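Local coordinates for dihydroorotate dehydrogenase (Schistosoma mansoni, PDB 6UY4), which probably oxidises (S)-dihydroorotate to orotate with a quinone as electron acceptor, using FMN, in the de novo synthesis of UMP, at residues F30-F35 / V358-P363; D95-M100 / Y152-D157; D146-V151 / V187-E192; G332-G337 / H366-E371. All coordinates share one frame; numbering follows the deposited sequence.

Overall arrangement
Contact 3 is buried; contacts 1, 2 and 4 are only partly so, each combining buried residues with partly exposed ones. Contact 1 brings helix 29-42 against the turn after helix 355-360, beside the inhibitor, and is mainly ring packing plus one water bridge. Contact 4 touches it through Q360, which bonds S335 and K367, and runs from the FMN phosphate out to helix 364-376. Contacts 2 and 3 share helix 147-153 and meet through a long, weak pairing of R154 with D146, and through Y152 against K189 and F190. Contact 2 relies on an arginine-carbonyl bond, whereas contact 3 centres on an aromatic pair. Contacts 3 and 4 occupy opposite sides of the chain's centre.

Contact 1. Residues F30-F35 / V358-P363; sequences FYKDWF and VYQGPP. With QLA (2-[(4-fluorophenyl)amino]-3-hydroxynaphthalene-1,4-dione), chain B.
Y31 lays one face of its ring across the two consecutive prolines P362 and P363, whose side chains cross that of Y31 at about a right angle. Both proline CD atoms take part in CH-pi contacts over that face, P362 CD lying 4.2 Å from the Y31 ring centroid and P363 CD standing at a similar height above the other half. Y31 CD2 also approaches P363 CG to 3.7 Å. F30 CD2 lies over the opposite face, toward its rim. With chi1 at -74°, CG of Y31 lies anti to the carbonyl carbon, which carries the ring off helix 29-42 toward the turn. Beside it the K32 chain runs past the end of helix 355-360, its CG 3.5 Å from Y359 O. A water donates to both K32 O and Y359 O, bridging the two backbones. On the ligand side, P362 CD is 3.2 Å from F1 of QLA, and V358 packs its methyl groups on the naphthoquinone, CG1 lying 3.5 Å from QLA C11. Direct contact between the segments is thus largely apolar, with one backbone link through water, and P362 passes the packing of the N-terminal helix on to the fluorophenyl end of the inhibitor pocket.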
# COMPACT_ATOMS: atom_id res chain seq x y z
N PHE A 30 5.61 -24.53 4.89
CA PHE A 30 4.48 -25.00 5.67
C PHE A 30 3.23 -24.15 5.45
O PHE A 30 2.11 -24.66 5.54
CB PHE A 30 4.85 -25.04 7.16
CG PHE A 30 3.70 -25.39 8.06
CD1 PHE A 30 3.19 -26.68 8.09
CD2 PHE A 30 3.13 -24.43 8.88
CE1 PHE A 30 2.14 -27.00 8.93
CE2 PHE A 30 2.08 -24.74 9.72
CZ PHE A 30 1.58 -26.03 9.74
N TYR A 31 3.41 -22.86 5.16
CA TYR A 31 2.29 -21.97 4.88
C TYR A 31 1.87 -22.02 3.41
O TYR A 31 0.69 -22.23 3.12
CB TYR A 31 2.65 -20.53 5.27
CG TYR A 31 2.67 -20.29 6.76
CD1 TYR A 31 1.53 -19.87 7.43
CD2 TYR A 31 3.83 -20.49 7.50
CE1 TYR A 31 1.55 -19.64 8.80
CE2 TYR A 31 3.85 -20.27 8.87
CZ TYR A 31 2.71 -19.85 9.51
OH TYR A 31 2.72 -19.63 10.87
N LYS A 32 2.82 -21.84 2.49
CA LYS A 32 2.48 -21.78 1.07
C LYS A 32 1.93 -23.10 0.54
O LYS A 32 1.20 -23.09 -0.46
CB LYS A 32 3.71 -21.36 0.27
CG LYS A 32 3.43 -21.01 -1.19
CD LYS A 32 4.71 -20.62 -1.92
CE LYS A 32 4.43 -20.19 -3.35
NZ LYS A 32 3.79 -21.28 -4.14
N ASP A 33 2.25 -24.22 1.19
CA ASP A 33 1.88 -25.53 0.67
C ASP A 33 0.90 -26.30 1.56
O ASP A 33 0.17 -27.15 1.04
CB ASP A 33 3.13 -26.39 0.46
CG ASP A 33 4.09 -25.79 -0.55
OD1 ASP A 33 3.61 -25.16 -1.52
OD2 ASP A 33 5.31 -25.95 -0.38
N TRP A 34 0.86 -26.03 2.86
CA TRP A 34 0.04 -26.82 3.77
C TRP A 34 -1.02 -25.99 4.48
O TRP A 34 -2.20 -26.33 4.40
CB TRP A 34 0.94 -27.54 4.79
N PHE A 35 -0.64 -24.92 5.17
CA PHE A 35 -1.59 -24.19 6.01
C PHE A 35 -2.56 -23.37 5.17
O PHE A 35 -3.78 -23.54 5.27
CB PHE A 35 -0.84 -23.30 7.00
CG PHE A 35 -1.71 -22.73 8.09
CD1 PHE A 35 -1.29 -21.63 8.81
CD2 PHE A 35 -2.93 -23.31 8.40
CE1 PHE A 35 -2.08 -21.10 9.81
CE2 PHE A 35 -3.72 -22.79 9.40
CZ PHE A 35 -3.30 -21.68 10.11
N VAL A 358 -0.66 -12.90 1.38
CA VAL A 358 -1.83 -13.76 1.42
C VAL A 358 -1.47 -15.18 1.03
O VAL A 358 -1.93 -16.15 1.64
CB VAL A 358 -2.94 -13.19 0.51
CG1 VAL A 358 -4.08 -14.18 0.36
CG2 VAL A 358 -3.45 -11.86 1.05
N TYR A 359 -0.62 -15.34 0.01
CA TYR A 359 -0.29 -16.65 -0.53
C TYR A 359 0.95 -17.28 0.10
O TYR A 359 1.20 -18.47 -0.13
CB TYR A 359 -0.09 -16.56 -2.05
CG TYR A 359 -1.36 -16.27 -2.82
CD1 TYR A 359 -2.28 -17.28 -3.07
CD2 TYR A 359 -1.64 -15.00 -3.29
CE1 TYR A 359 -3.44 -17.03 -3.77
CE2 TYR A 359 -2.80 -14.74 -3.99
CZ TYR A 359 -3.70 -15.76 -4.23
OH TYR A 359 -4.85 -15.50 -4.93
N GLN A 360 1.72 -16.53 0.89
CA GLN A 360 2.91 -17.08 1.52
C GLN A 360 2.93 -16.94 3.04
O GLN A 360 3.77 -17.57 3.69
CB GLN A 360 4.18 -16.43 0.94
CG GLN A 360 4.31 -16.58 -0.56
CD GLN A 360 5.65 -16.10 -1.08
OE1 GLN A 360 6.60 -15.93 -0.32
NE2 GLN A 360 5.74 -15.89 -2.39
N GLY A 361 2.04 -16.14 3.62
CA GLY A 361 1.93 -16.05 5.06
C GLY A 361 2.96 -15.14 5.70
O GLY A 361 3.66 -14.38 5.03
N PRO A 362 3.07 -15.22 7.03
CA PRO A 362 4.01 -14.35 7.76
C PRO A 362 5.45 -14.48 7.30
O PRO A 362 6.14 -13.46 7.19
CB PRO A 362 3.84 -14.82 9.22
CG PRO A 362 2.45 -15.33 9.28
CD PRO A 362 2.17 -15.96 7.94
N PRO A 363 5.97 -15.70 7.04
CA PRO A 363 7.40 -15.80 6.67
C PRO A 363 7.79 -14.97 5.45
O PRO A 363 8.99 -14.74 5.25
CB PRO A 363 7.59 -17.30 6.41
CG PRO A 363 6.57 -17.96 7.25
CD PRO A 363 5.37 -17.04 7.17
C1 QLA B . -6.27 -11.73 3.62
O1 QLA B . -6.05 -10.61 4.05
C2 QLA B . -5.95 -12.91 4.48
O2 QLA B . -5.54 -12.64 5.71
C3 QLA B . -6.10 -14.22 3.97
O3 QLA B . -7.03 -15.60 2.26
C4 QLA B . -4.41 -15.32 5.43
C5 QLA B . -3.30 -14.57 5.05
C6 QLA B . -2.14 -14.59 5.80
C7 QLA B . -2.11 -15.36 6.93
C8 QLA B . -3.18 -16.10 7.35
C9 QLA B . -4.34 -16.07 6.59
C10 QLA B . -6.78 -14.43 2.64
C11 QLA B . -7.08 -13.25 1.81
C12 QLA B . -7.62 -13.44 0.54
C13 QLA B . -7.90 -12.35 -0.25
C14 QLA B . -7.66 -11.06 0.21
C15 QLA B . -7.13 -10.87 1.46
C16 QLA B . -6.84 -11.96 2.27
F1 QLA B . -0.97 -15.39 7.67
N1 QLA B . -5.61 -15.27 4.66
O HOH W 1 -0.57 -20.76 -0.32

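Contact 2. Residues D95-M100 / Y152-D157; sequences DGKAFM and YERLKD
R154 turns its CG anti to the carbonyl carbon (chi1 -51°) and then runs extended to NE, which carries the guanidinium across G96 to the backbone of D95. There NH1 of R154 donates to O of D95 over 2.7 Å; the bond is bent, 134° at the hydrogen, and the oxygen sits at the guanidinium edge, tilted somewhat from its plane. The aliphatic part of the arginine passes G96 O, its CD 3.5 Å away. The extended K97 chain crosses one face of the guanidinium, its CE 3.6 Å from R154 NH2. The positive ends share an acidic neighbourhood: D95 makes a long salt bridge to K97, and both bases have weak, long pairings with D146. F99 forms a second, apolar half: its chi1 of 62° sets CG between the backbone N and the carbonyl carbon, turning one ring face to L155, whose CD2 sits 3.8 Å from the F99 ring centroid in a CH-pi contact. R154 O lies at the edge of the same ring, 3.6 Å from F99 CE2. Inward, F99 reaches I166 and L155 reaches V168, both on strand 165-170, so the loop before helix 99-105 and the turn after helix 147-153 join over that barrel strand.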
# COMPACT_ATOMS: atom_id res chain seq x y z
N ASP A 95 -7.45 -0.17 9.75
CA ASP A 95 -7.90 0.53 10.94
C ASP A 95 -6.85 0.58 12.04
O ASP A 95 -7.15 1.04 13.15
CB ASP A 95 -9.18 -0.13 11.47
CG ASP A 95 -10.22 -0.32 10.39
OD1 ASP A 95 -10.37 0.57 9.53
OD2 ASP A 95 -10.89 -1.38 10.38
N GLY A 96 -5.63 0.13 11.77
CA GLY A 96 -4.58 0.17 12.77
C GLY A 96 -4.82 -0.75 13.95
O GLY A 96 -4.47 -0.39 15.08
N LYS A 97 -5.41 -1.92 13.71
CA LYS A 97 -5.73 -2.85 14.78
C LYS A 97 -4.64 -3.89 15.03
O LYS A 97 -4.61 -4.49 16.11
CB LYS A 97 -7.04 -3.58 14.48
CG LYS A 97 -8.24 -2.66 14.31
CD LYS A 97 -9.49 -3.45 13.95
CE LYS A 97 -10.70 -2.55 13.83
NZ LYS A 97 -11.92 -3.30 13.43
N ALA A 98 -3.74 -4.11 14.06
CA ALA A 98 -2.76 -5.18 14.19
C ALA A 98 -1.37 -4.81 13.68
O ALA A 98 -0.61 -5.70 13.30
CB ALA A 98 -3.25 -6.44 13.45
N PHE A 99 -1.02 -3.52 13.68
CA PHE A 99 0.29 -3.13 13.16
C PHE A 99 1.42 -3.59 14.07
O PHE A 99 2.54 -3.81 13.59
CB PHE A 99 0.35 -1.61 12.97
CG PHE A 99 0.18 -0.82 14.24
CD1 PHE A 99 1.28 -0.38 14.95
CD2 PHE A 99 -1.08 -0.52 14.72
CE1 PHE A 99 1.13 0.34 16.12
CE2 PHE A 99 -1.24 0.20 15.89
CZ PHE A 99 -0.14 0.63 16.58
N MET A 100 1.16 -3.73 15.37
CA MET A 100 2.20 -4.18 16.29
C MET A 100 2.60 -5.63 16.00
O MET A 100 3.79 -5.94 15.90
CB MET A 100 1.72 -4.03 17.73
CG MET A 100 1.67 -2.59 18.22
SD MET A 100 3.29 -1.79 18.16
CE MET A 100 4.25 -2.89 19.20
N TYR A 152 -7.12 7.03 14.88
CA TYR A 152 -6.17 7.86 15.62
C TYR A 152 -6.05 7.41 17.07
O TYR A 152 -4.96 7.53 17.66
CB TYR A 152 -6.58 9.33 15.54
CG TYR A 152 -5.75 10.25 16.41
CD1 TYR A 152 -4.50 10.68 16.00
CD2 TYR A 152 -6.23 10.69 17.63
CE1 TYR A 152 -3.74 11.52 16.79
CE2 TYR A 152 -5.48 11.53 18.43
CZ TYR A 152 -4.23 11.94 18.00
OH TYR A 152 -3.48 12.78 18.79
N GLU A 153 -7.13 6.91 17.66
CA GLU A 153 -7.07 6.42 19.03
C GLU A 153 -6.17 5.20 19.16
O GLU A 153 -5.67 4.92 20.25
CB GLU A 153 -8.47 6.09 19.54
CG GLU A 153 -9.31 7.31 19.89
CD GLU A 153 -8.72 8.10 21.04
OE1 GLU A 153 -8.18 7.48 21.98
OE2 GLU A 153 -8.80 9.35 21.01
N ARG A 154 -5.94 4.48 18.06
CA ARG A 154 -5.07 3.31 18.07
C ARG A 154 -3.62 3.64 17.73
O ARG A 154 -2.77 2.75 17.83
CB ARG A 154 -5.60 2.26 17.09
CG ARG A 154 -7.07 1.91 17.27
CD ARG A 154 -7.46 0.72 16.42
NE ARG A 154 -8.88 0.39 16.54
CZ ARG A 154 -9.80 0.70 15.64
NH1 ARG A 154 -9.46 1.35 14.54
NH2 ARG A 154 -11.07 0.36 15.84
N LEU A 155 -3.32 4.88 17.36
CA LEU A 155 -1.97 5.27 16.97
C LEU A 155 -1.42 6.45 17.76
O LEU A 155 -0.31 6.90 17.47
CB LEU A 155 -1.92 5.62 15.47
CG LEU A 155 -2.24 4.53 14.45
CD1 LEU A 155 -2.33 5.12 13.06
CD2 LEU A 155 -1.18 3.44 14.50
N LYS A 156 -2.15 6.96 18.76
CA LYS A 156 -1.76 8.22 19.39
C LYS A 156 -0.52 8.05 20.26
O LYS A 156 0.36 8.93 20.28
CB LYS A 156 -2.92 8.78 20.21
CG LYS A 156 -3.55 7.80 21.18
CD LYS A 156 -4.68 8.44 21.96
N ASP A 157 -0.42 6.94 21.00
CA ASP A 157 0.68 6.76 21.94
C ASP A 157 1.98 6.34 21.27
O ASP A 157 3.01 6.26 21.96
CB ASP A 157 0.30 5.72 23.00
CG ASP A 157 -0.79 6.22 23.93
OD1 ASP A 157 -1.98 6.09 23.59
OD2 ASP A 157 -0.44 6.74 25.02

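Contact 3. Residues D146-V151 / V187-E192; sequences DGHDAV and VRKFGE
Two helices on the outside of the TIM barrel, 147-153 and 179-190, pack together here over the neighbouring parallel strands 109-115 and 165-170. H148 and F190 make the central pair, an edge-to-face aromatic interaction in which F190 points its edge at the imidazole face. The ring centroids are 5.3 Å apart and the planes stand at 88°, with F190 CE2 leading the approach at 3.5 Å from H148 ND1. F190 has its CG anti to the carbonyl carbon (chi1 -59°), which sends the ring off the last turn of its helix toward helix 147-153. Its far end reaches the H148 backbone, CZ of F190 coming to 3.5 Å from H148 O. The backbone C of V151 lies at the F190 edge, and V151 CG1 is a looser neighbour, 4.4 Å from F190 CE1. Farther out, the K189 chain bends at chi2 (71°) past H148, CG of K189 being 4.0 Å from H148 CB. It ends at D149, where NZ of K189 and OD1 of D149 form a salt bridge of 3.2 Å that is weak as a hydrogen bond. Beneath, H148, V151 and F190 all rest on V115, while F190 also reaches V168 and L170. An aromatic, apolar layer facing the strands and a charged pair at the outer rim are as expected for adjacent amphipathic helices around a beta/alpha barrel.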
# COMPACT_ATOMS: atom_id res chain seq x y z
N ASP A 146 -12.72 3.04 9.47
CA ASP A 146 -13.41 3.36 10.72
C ASP A 146 -13.39 4.85 11.03
O ASP A 146 -13.89 5.25 12.09
CB ASP A 146 -12.78 2.59 11.88
CG ASP A 146 -13.03 1.10 11.79
OD1 ASP A 146 -13.70 0.66 10.83
OD2 ASP A 146 -12.56 0.36 12.68
N GLY A 147 -12.84 5.68 10.16
CA GLY A 147 -12.80 7.11 10.37
C GLY A 147 -11.48 7.56 10.99
O GLY A 147 -10.66 6.77 11.45
N HIS A 148 -11.30 8.88 11.00
CA HIS A 148 -10.07 9.46 11.55
C HIS A 148 -9.96 9.18 13.04
O HIS A 148 -8.90 8.75 13.52
CB HIS A 148 -10.04 10.96 11.29
CG HIS A 148 -9.57 11.33 9.91
ND1 HIS A 148 -9.19 10.39 8.98
CD2 HIS A 148 -9.43 12.53 9.31
CE1 HIS A 148 -8.83 11.00 7.87
NE2 HIS A 148 -8.97 12.30 8.04
N ASP A 149 -11.04 9.41 13.79
CA ASP A 149 -10.96 9.35 15.25
C ASP A 149 -10.70 7.94 15.75
O ASP A 149 -9.89 7.74 16.66
CB ASP A 149 -12.25 9.91 15.85
CG ASP A 149 -12.51 11.35 15.46
OD1 ASP A 149 -11.70 11.90 14.68
OD2 ASP A 149 -13.51 11.93 15.93
N ALA A 150 -11.38 6.94 15.17
CA ALA A 150 -11.21 5.57 15.64
C ALA A 150 -9.79 5.06 15.37
O ALA A 150 -9.20 4.39 16.22
CB ALA A 150 -12.24 4.66 14.97
N VAL A 151 -9.24 5.38 14.20
CA VAL A 151 -7.89 4.93 13.88
C VAL A 151 -6.85 5.74 14.64
O VAL A 151 -5.80 5.21 15.04
CB VAL A 151 -7.65 4.99 12.36
CG1 VAL A 151 -6.27 4.48 12.00
CG2 VAL A 151 -8.72 4.19 11.62
N VAL A 187 -4.00 15.07 7.06
CA VAL A 187 -2.64 15.52 7.35
C VAL A 187 -2.58 16.17 8.73
O VAL A 187 -1.62 15.96 9.49
CB VAL A 187 -2.15 16.48 6.25
CG1 VAL A 187 -0.78 17.04 6.61
CG2 VAL A 187 -2.10 15.78 4.91
N ARG A 188 -3.60 16.95 9.08
CA ARG A 188 -3.62 17.58 10.40
C ARG A 188 -3.92 16.58 11.50
O ARG A 188 -3.50 16.77 12.65
CB ARG A 188 -4.64 18.71 10.41
N LYS A 189 -4.63 15.49 11.18
CA LYS A 189 -5.04 14.54 12.21
C LYS A 189 -3.90 13.59 12.59
O LYS A 189 -3.69 13.34 13.78
CB LYS A 189 -6.25 13.73 11.72
CG LYS A 189 -6.87 12.83 12.78
CD LYS A 189 -7.59 13.64 13.84
CE LYS A 189 -8.32 12.74 14.83
NZ LYS A 189 -9.13 13.53 15.81
N PHE A 190 -3.17 13.07 11.61
CA PHE A 190 -2.15 12.07 11.85
C PHE A 190 -0.73 12.60 11.67
O PHE A 190 0.23 11.83 11.84
CB PHE A 190 -2.36 10.86 10.92
CG PHE A 190 -3.69 10.20 11.08
CD1 PHE A 190 -3.91 9.29 12.10
CD2 PHE A 190 -4.73 10.49 10.21
CE1 PHE A 190 -5.14 8.68 12.25
CE2 PHE A 190 -5.96 9.88 10.35
CZ PHE A 190 -6.17 8.97 11.37
N GLY A 191 -0.56 13.88 11.34
CA GLY A 191 0.77 14.41 11.08
C GLY A 191 1.69 14.42 12.28
O GLY A 191 2.91 14.46 12.11
N GLU A 192 1.13 14.38 13.49
CA GLU A 192 1.95 14.43 14.70
C GLU A 192 2.37 13.05 15.19
O GLU A 192 3.40 12.93 15.85
CB GLU A 192 1.20 15.16 15.81
CG GLU A 192 0.88 16.62 15.50
CD GLU A 192 2.10 17.51 15.56
OE1 GLU A 192 3.14 17.07 16.10
OE2 GLU A 192 2.02 18.65 15.06

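Contact 4. Residues G332-G337 / H366-E371; sequences GGISCG and HKVARE. With FMN (flavin mononucleotide), chain G.
This contact joins a phosphate-binding loop to a C-terminal helix: residues 332-337 connect strand 328-331 to helix 337-346, and their outer end packs on helix 364-376. V368 and E371, one turn apart, receive the start of helix 337-346 between them. V368 keeps CG1 anti to its backbone N (chi1 -178°), placing that methyl 3.3 Å from C336 O and 3.7 Å from G337 CA. The two backbones come very near each other at this point, the CA atoms of G337 and V368 being 4.3 Å apart. I334 adds a looser apolar touch, its CG2 4.4 Å from V368 CG1. E371 reaches forward with an extended chain to bring its carboxylate beside the N-cap residue C336 and the first turn, CD of E371 lying 3.4 Å from G337 N. A negative charge at this amino end would probably be favourable to the helix. K367 extends toward S335 O, with its NZ 3.5 Å away, but its stronger partner is Q360 OE1; the amide nitrogen of that same glutamine bonds S335 O. At the inner end the backbone N of G333 donates to the FMN phosphate, to O1P at 2.9 Å and more weakly to O2P at 3.0 Å. A glycine-rich loop after a late barrel strand, holding the phosphate through backbone N-H, is characteristic of FMN-binding TIM barrels.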
# COMPACT_ATOMS: atom_id res chain seq x y z
N GLY A 332 4.11 -3.77 -5.60
CA GLY A 332 3.38 -4.45 -6.65
C GLY A 332 4.02 -5.72 -7.16
O GLY A 332 5.00 -5.68 -7.91
N GLY A 333 3.46 -6.86 -6.76
CA GLY A 333 3.88 -8.14 -7.32
C GLY A 333 5.16 -8.71 -6.77
O GLY A 333 5.76 -9.58 -7.40
N ILE A 334 5.62 -8.24 -5.60
CA ILE A 334 6.83 -8.78 -4.99
C ILE A 334 6.47 -10.11 -4.33
O ILE A 334 5.71 -10.15 -3.36
CB ILE A 334 7.43 -7.81 -3.97
CG1 ILE A 334 8.00 -6.58 -4.68
CG2 ILE A 334 8.50 -8.49 -3.15
CD1 ILE A 334 8.67 -5.60 -3.75
N SER A 335 7.02 -11.21 -4.87
CA SER A 335 6.80 -12.53 -4.31
C SER A 335 8.07 -13.23 -3.85
O SER A 335 7.98 -14.22 -3.12
CB SER A 335 6.08 -13.43 -5.32
OG SER A 335 4.78 -12.95 -5.60
N CYS A 336 9.25 -12.75 -4.26
CA CYS A 336 10.51 -13.34 -3.83
C CYS A 336 11.53 -12.21 -3.71
O CYS A 336 11.19 -11.03 -3.79
CB CYS A 336 10.95 -14.44 -4.81
SG CYS A 336 11.27 -13.87 -6.48
N GLY A 337 12.80 -12.58 -3.52
CA GLY A 337 13.83 -11.58 -3.27
C GLY A 337 14.26 -10.84 -4.52
O GLY A 337 14.54 -9.64 -4.48
N HIS A 366 10.48 -11.97 6.17
CA HIS A 366 11.90 -12.28 6.26
C HIS A 366 12.41 -13.12 5.11
O HIS A 366 13.61 -13.09 4.83
CB HIS A 366 12.21 -12.98 7.59
CG HIS A 366 12.47 -12.05 8.72
ND1 HIS A 366 11.94 -10.77 8.77
CD2 HIS A 366 13.21 -12.19 9.85
CE1 HIS A 366 12.35 -10.17 9.88
NE2 HIS A 366 13.11 -11.01 10.55
N LYS A 367 11.54 -13.88 4.45
CA LYS A 367 11.96 -14.68 3.30
C LYS A 367 12.60 -13.81 2.23
O LYS A 367 13.73 -14.05 1.80
CB LYS A 367 10.77 -15.45 2.72
CG LYS A 367 11.11 -16.22 1.45
CD LYS A 367 9.87 -16.46 0.60
CE LYS A 367 10.22 -17.23 -0.67
NZ LYS A 367 9.11 -17.21 -1.66
N VAL A 368 11.87 -12.77 1.80
CA VAL A 368 12.39 -11.87 0.77
C VAL A 368 13.68 -11.21 1.24
O VAL A 368 14.63 -11.03 0.46
CB VAL A 368 11.33 -10.82 0.40
CG1 VAL A 368 11.83 -9.91 -0.71
CG2 VAL A 368 10.03 -11.50 -0.01
N ALA A 369 13.74 -10.84 2.52
CA ALA A 369 14.94 -10.22 3.07
C ALA A 369 16.14 -11.15 2.97
O ALA A 369 17.24 -10.74 2.58
CB ALA A 369 14.69 -9.81 4.53
N ARG A 370 15.95 -12.43 3.33
CA ARG A 370 17.02 -13.41 3.22
C ARG A 370 17.53 -13.50 1.79
O ARG A 370 18.74 -13.50 1.55
CB ARG A 370 16.52 -14.78 3.70
CG ARG A 370 16.23 -14.87 5.19
CD ARG A 370 15.35 -16.07 5.49
NE ARG A 370 15.85 -17.29 4.86
N GLU A 371 16.61 -13.57 0.82
CA GLU A 371 17.01 -13.74 -0.57
C GLU A 371 17.78 -12.52 -1.08
O GLU A 371 18.74 -12.66 -1.84
CB GLU A 371 15.78 -13.99 -1.44
CG GLU A 371 14.91 -15.14 -0.96
CD GLU A 371 13.79 -15.46 -1.93
OE1 GLU A 371 14.09 -15.78 -3.10
OE2 GLU A 371 12.61 -15.39 -1.52
N1 FMN G . -3.75 0.66 -1.44
C2 FMN G . -3.99 1.87 -0.81
O2 FMN G . -3.27 2.83 -1.04
N3 FMN G . -5.04 1.99 0.07
C4 FMN G . -5.86 0.91 0.33
O4 FMN G . -6.80 1.02 1.12
C4A FMN G . -5.62 -0.31 -0.30
N5 FMN G . -6.44 -1.39 -0.04
C5A FMN G . -6.20 -2.59 -0.67
C6 FMN G . -7.03 -3.68 -0.40
C7 FMN G . -6.79 -4.90 -1.03
C7M FMN G . -7.69 -6.07 -0.74
C8 FMN G . -5.74 -5.03 -1.92
C8M FMN G . -5.48 -6.35 -2.60
C9 FMN G . -4.91 -3.94 -2.19
C9A FMN G . -5.14 -2.72 -1.56
N10 FMN G . -4.32 -1.63 -1.82
C10 FMN G . -4.56 -0.43 -1.19
C1' FMN G . -3.18 -1.74 -2.78
C2' FMN G . -1.92 -2.22 -2.06
O2' FMN G . -1.64 -1.39 -0.96
C3' FMN G . -0.72 -2.21 -3.00
O3' FMN G . -0.61 -0.95 -3.61
C4' FMN G . -0.83 -3.28 -4.08
O4' FMN G . -1.67 -4.34 -3.67
C5' FMN G . 0.56 -3.83 -4.36
O5' FMN G . 0.50 -4.99 -5.15
P FMN G . 0.98 -6.38 -4.51
O1P FMN G . 0.88 -7.45 -5.58
O2P FMN G . 2.40 -6.27 -4.00
O3P FMN G . 0.06 -6.74 -3.38